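Local coordinates for protein ubiquitin-conjugating enzyme E2, putative (Trypanosoma cruzi, PDB 4DS2) that probably accepts activated ubiquitin or a ubiquitin-like modifier as a thioester and passes it on toward target proteins, as E2 conjugating enzymes do, at residues A[95-106]-A[140-150]. Residues are numbered along the deposited sequence; the frame is centred on the assembly and turned at random.
Sequences YSPLVTGEGGIC and DDDVNPEARHY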
# COMPACT_ATOMS: atom_id res chain seq x y z
N TYR A 95 7.33 6.11 8.53
CA TYR A 95 7.29 7.55 8.74
C TYR A 95 6.91 8.16 7.38
O TYR A 95 7.57 7.94 6.38
CB TYR A 95 8.62 8.09 9.29
CG TYR A 95 8.58 9.57 9.65
CD1 TYR A 95 7.90 10.00 10.78
CD2 TYR A 95 9.20 10.54 8.84
CE1 TYR A 95 7.85 11.36 11.11
CE2 TYR A 95 9.17 11.90 9.16
CZ TYR A 95 8.48 12.32 10.30
OH TYR A 95 8.41 13.66 10.65
N SER A 96 5.81 8.91 7.36
CA SER A 96 5.25 9.44 6.13
C SER A 96 4.16 10.45 6.43
O SER A 96 3.44 10.32 7.44
CB SER A 96 4.65 8.30 5.31
OG SER A 96 3.72 8.78 4.35
N PRO A 97 4.00 11.45 5.52
CA PRO A 97 2.83 12.34 5.57
C PRO A 97 1.49 11.63 5.26
O PRO A 97 0.43 12.13 5.63
CB PRO A 97 3.11 13.35 4.45
CG PRO A 97 4.48 13.05 3.90
CD PRO A 97 4.81 11.67 4.30
N LEU A 98 1.57 10.48 4.58
CA LEU A 98 0.36 9.80 4.06
C LEU A 98 -0.14 8.64 5.00
O LEU A 98 -1.27 8.14 4.89
CB LEU A 98 0.58 9.39 2.58
CG LEU A 98 0.92 10.47 1.50
CD1 LEU A 98 1.53 9.82 0.26
CD2 LEU A 98 -0.28 11.31 1.09
N VAL A 99 0.69 8.29 6.00
CA VAL A 99 0.40 7.20 6.94
C VAL A 99 0.37 7.68 8.41
O VAL A 99 1.23 8.44 8.84
CB VAL A 99 1.48 6.09 6.84
CG1 VAL A 99 1.07 4.89 7.71
CG2 VAL A 99 1.71 5.70 5.38
N THR A 100 -0.62 7.22 9.17
CA THR A 100 -0.72 7.57 10.60
C THR A 100 0.17 6.65 11.48
O THR A 100 0.77 5.69 10.97
CB THR A 100 -2.19 7.51 11.11
OG1 THR A 100 -2.59 6.14 11.33
CG2 THR A 100 -3.15 8.15 10.14
N GLY A 101 0.28 6.94 12.78
CA GLY A 101 0.93 6.01 13.70
C GLY A 101 0.18 4.67 13.89
O GLY A 101 0.74 3.72 14.46
N GLU A 102 -1.07 4.58 13.44
CA GLU A 102 -1.85 3.33 13.46
C GLU A 102 -1.58 2.47 12.20
O GLU A 102 -1.88 1.27 12.19
CB GLU A 102 -3.36 3.59 13.64
CG GLU A 102 -3.74 3.76 15.10
CD GLU A 102 -5.21 4.08 15.36
OE1 GLU A 102 -5.98 4.22 14.39
OE2 GLU A 102 -5.57 4.19 16.57
N GLY A 103 -0.97 3.08 11.18
CA GLY A 103 -0.85 2.46 9.85
C GLY A 103 -1.97 2.82 8.87
O GLY A 103 -2.02 2.24 7.78
N GLY A 104 -2.84 3.76 9.24
CA GLY A 104 -3.97 4.19 8.43
C GLY A 104 -3.56 5.04 7.22
O GLY A 104 -2.56 5.73 7.26
N ILE A 105 -4.34 4.95 6.15
CA ILE A 105 -4.29 5.93 5.09
C ILE A 105 -5.70 6.53 4.87
O ILE A 105 -6.75 5.92 5.19
CB ILE A 105 -3.73 5.37 3.77
CG1 ILE A 105 -4.73 4.39 3.15
CG2 ILE A 105 -2.35 4.75 3.96
CD1 ILE A 105 -4.28 3.73 1.86
N CYS A 106 -5.70 7.75 4.35
CA CYS A 106 -6.91 8.45 4.00
C CYS A 106 -7.62 7.64 2.93
O CYS A 106 -6.97 7.16 1.99
CB CYS A 106 -6.53 9.82 3.46
SG CYS A 106 -7.94 10.89 3.16
N ASP A 140 -5.01 15.50 -1.27
CA ASP A 140 -6.08 15.64 -0.29
C ASP A 140 -6.05 14.45 0.64
O ASP A 140 -7.00 14.23 1.37
CB ASP A 140 -7.43 15.73 -1.03
CG ASP A 140 -7.73 14.48 -1.85
OD1 ASP A 140 -6.81 13.67 -2.12
OD2 ASP A 140 -8.91 14.29 -2.20
N ASP A 141 -4.94 13.70 0.60
CA ASP A 141 -4.78 12.40 1.31
C ASP A 141 -3.67 12.41 2.37
O ASP A 141 -3.22 11.36 2.85
CB ASP A 141 -4.57 11.24 0.30
CG ASP A 141 -3.41 11.47 -0.65
OD1 ASP A 141 -2.80 12.57 -0.63
OD2 ASP A 141 -3.10 10.56 -1.45
N ASP A 142 -3.24 13.60 2.75
CA ASP A 142 -2.33 13.74 3.88
C ASP A 142 -3.05 13.43 5.18
O ASP A 142 -4.15 13.94 5.40
CB ASP A 142 -1.75 15.15 3.94
CG ASP A 142 -0.38 15.26 3.26
OD1 ASP A 142 -0.06 14.48 2.30
OD2 ASP A 142 0.39 16.12 3.71
N VAL A 143 -2.43 12.54 5.99
CA VAL A 143 -2.96 12.12 7.31
C VAL A 143 -2.03 12.50 8.47
O VAL A 143 -2.44 12.41 9.61
CB VAL A 143 -3.20 10.57 7.40
CG1 VAL A 143 -4.09 10.10 6.28
CG2 VAL A 143 -1.89 9.81 7.40
N ASN A 144 -0.78 12.86 8.17
CA ASN A 144 0.26 13.13 9.17
C ASN A 144 0.93 14.43 8.81
O ASN A 144 1.90 14.44 8.06
CB ASN A 144 1.28 11.99 9.12
CG ASN A 144 2.37 12.10 10.20
OD1 ASN A 144 2.56 13.15 10.80
ND2 ASN A 144 3.06 11.00 10.44
N PRO A 145 0.41 15.56 9.32
CA PRO A 145 0.92 16.85 8.87
C PRO A 145 2.28 17.28 9.49
O PRO A 145 2.97 18.12 8.91
CB PRO A 145 -0.21 17.82 9.24
CG PRO A 145 -0.85 17.20 10.42
CD PRO A 145 -0.70 15.71 10.27
N GLU A 146 2.66 16.73 10.64
CA GLU A 146 4.02 16.90 11.13
C GLU A 146 5.04 16.29 10.17
O GLU A 146 6.08 16.90 9.92
CB GLU A 146 4.18 16.29 12.53
CG GLU A 146 3.79 17.24 13.66
CD GLU A 146 2.70 16.70 14.60
OE1 GLU A 146 2.84 17.08 15.79
OE2 GLU A 146 1.72 15.97 14.19
N ALA A 147 4.74 15.13 9.59
CA ALA A 147 5.63 14.56 8.59
C ALA A 147 5.68 15.41 7.29
O ALA A 147 6.73 15.55 6.66
CB ALA A 147 5.21 13.13 8.28
N ARG A 148 4.55 16.00 6.89
CA ARG A 148 4.52 16.86 5.70
C ARG A 148 5.35 18.13 5.90
O ARG A 148 6.18 18.49 5.05
CB ARG A 148 3.07 17.22 5.29
CG ARG A 148 2.97 18.23 4.14
CD ARG A 148 3.58 17.73 2.83
NE ARG A 148 2.78 16.63 2.28
CZ ARG A 148 3.20 15.69 1.43
NH1 ARG A 148 2.38 14.70 1.03
NH2 ARG A 148 4.44 15.71 0.96
N HIS A 149 5.12 18.79 7.03
CA HIS A 149 5.89 19.98 7.39
C HIS A 149 7.37 19.73 7.41
O HIS A 149 8.15 20.53 6.94
CB HIS A 149 5.44 20.46 8.74
CG HIS A 149 5.95 21.83 9.10
ND1 HIS A 149 7.26 22.09 9.29
CD2 HIS A 149 5.27 23.04 9.31
CE1 HIS A 149 7.41 23.39 9.59
NE2 HIS A 149 6.19 23.96 9.61
N TYR A 150 7.77 18.58 7.93
CA TYR A 150 9.16 18.24 8.03
C TYR A 150 9.81 17.93 6.67
O TYR A 150 10.95 18.36 6.40
CB TYR A 150 9.31 17.08 9.01
CG TYR A 150 10.70 16.97 9.59
CD1 TYR A 150 11.20 17.93 10.49
CD2 TYR A 150 11.53 15.89 9.25
CE1 TYR A 150 12.48 17.81 11.02
CE2 TYR A 150 12.81 15.76 9.77
CZ TYR A 150 13.29 16.72 10.64
OH TYR A 150 14.57 16.55 11.14
O HOH W 1 -3.27 8.76 3.21
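Pro97 O accepts two backbone hydrogen bonds from the other segment: Val143 N at 2.9 Å, almost in line with the carbonyl bond, and Asn144 N, raised above the carbonyl plane by 37°. The pair ties 95-106, the UBC-fold loop that leads to the cysteine where E2 enzymes usually carry their active-site thiol, to the residues before helix 145-153. Ser96-Pro97-Leu98 falls where many E2s have His-Pro-Asn. One water joins the segments further along, donating to Leu98 O (2.7 Å) and Asp141 O and accepting from Cys106 N. Asn144 is the N-cap: with CG anti to its backbone N (chi1 -176°), OD1 accepts from Ala147 N at 3.2 Å, while ND2 lies beside Ser96 O. Arg148 grips Asp142 side-on, NE to OD2 and NH1 to OD1, both carboxylate oxygens using syn lone pairs and lying near the guanidinium plane. The bidentate pairing fixes the rotation of the guanidinium, and Pro97 CB sits 3.6 Å above one face, offset toward the rim; Arg148 NH2 reaches on to Tyr135 O. Leu98 CD2 touches OD1 of both Asp141 (3.3 Å) and Asp142, near the guanidinium plane at its edge; the Asp141 carboxylate is bridged to Arg130 of helix 120-132. Val143 points into the loop, its CG1 meeting Cys106 CB at 3.7 Å and its CG2 touching Thr100 CG2, the two side chains crossing at about a right angle. Thr100 OG1 accepts from Glu102 N, an ST turn within the type I beta turn 100-103, and from Gly104 N. Past the cap, Ala147 CB fits against the Ser96-Pro97 peptide and one face of the Tyr95 ring, 3.9 Å from Tyr95 CZ. Tyr95 OH, hydrogen-bonded to Arg161 NH1, lies 3.9 Å from Tyr150 CB.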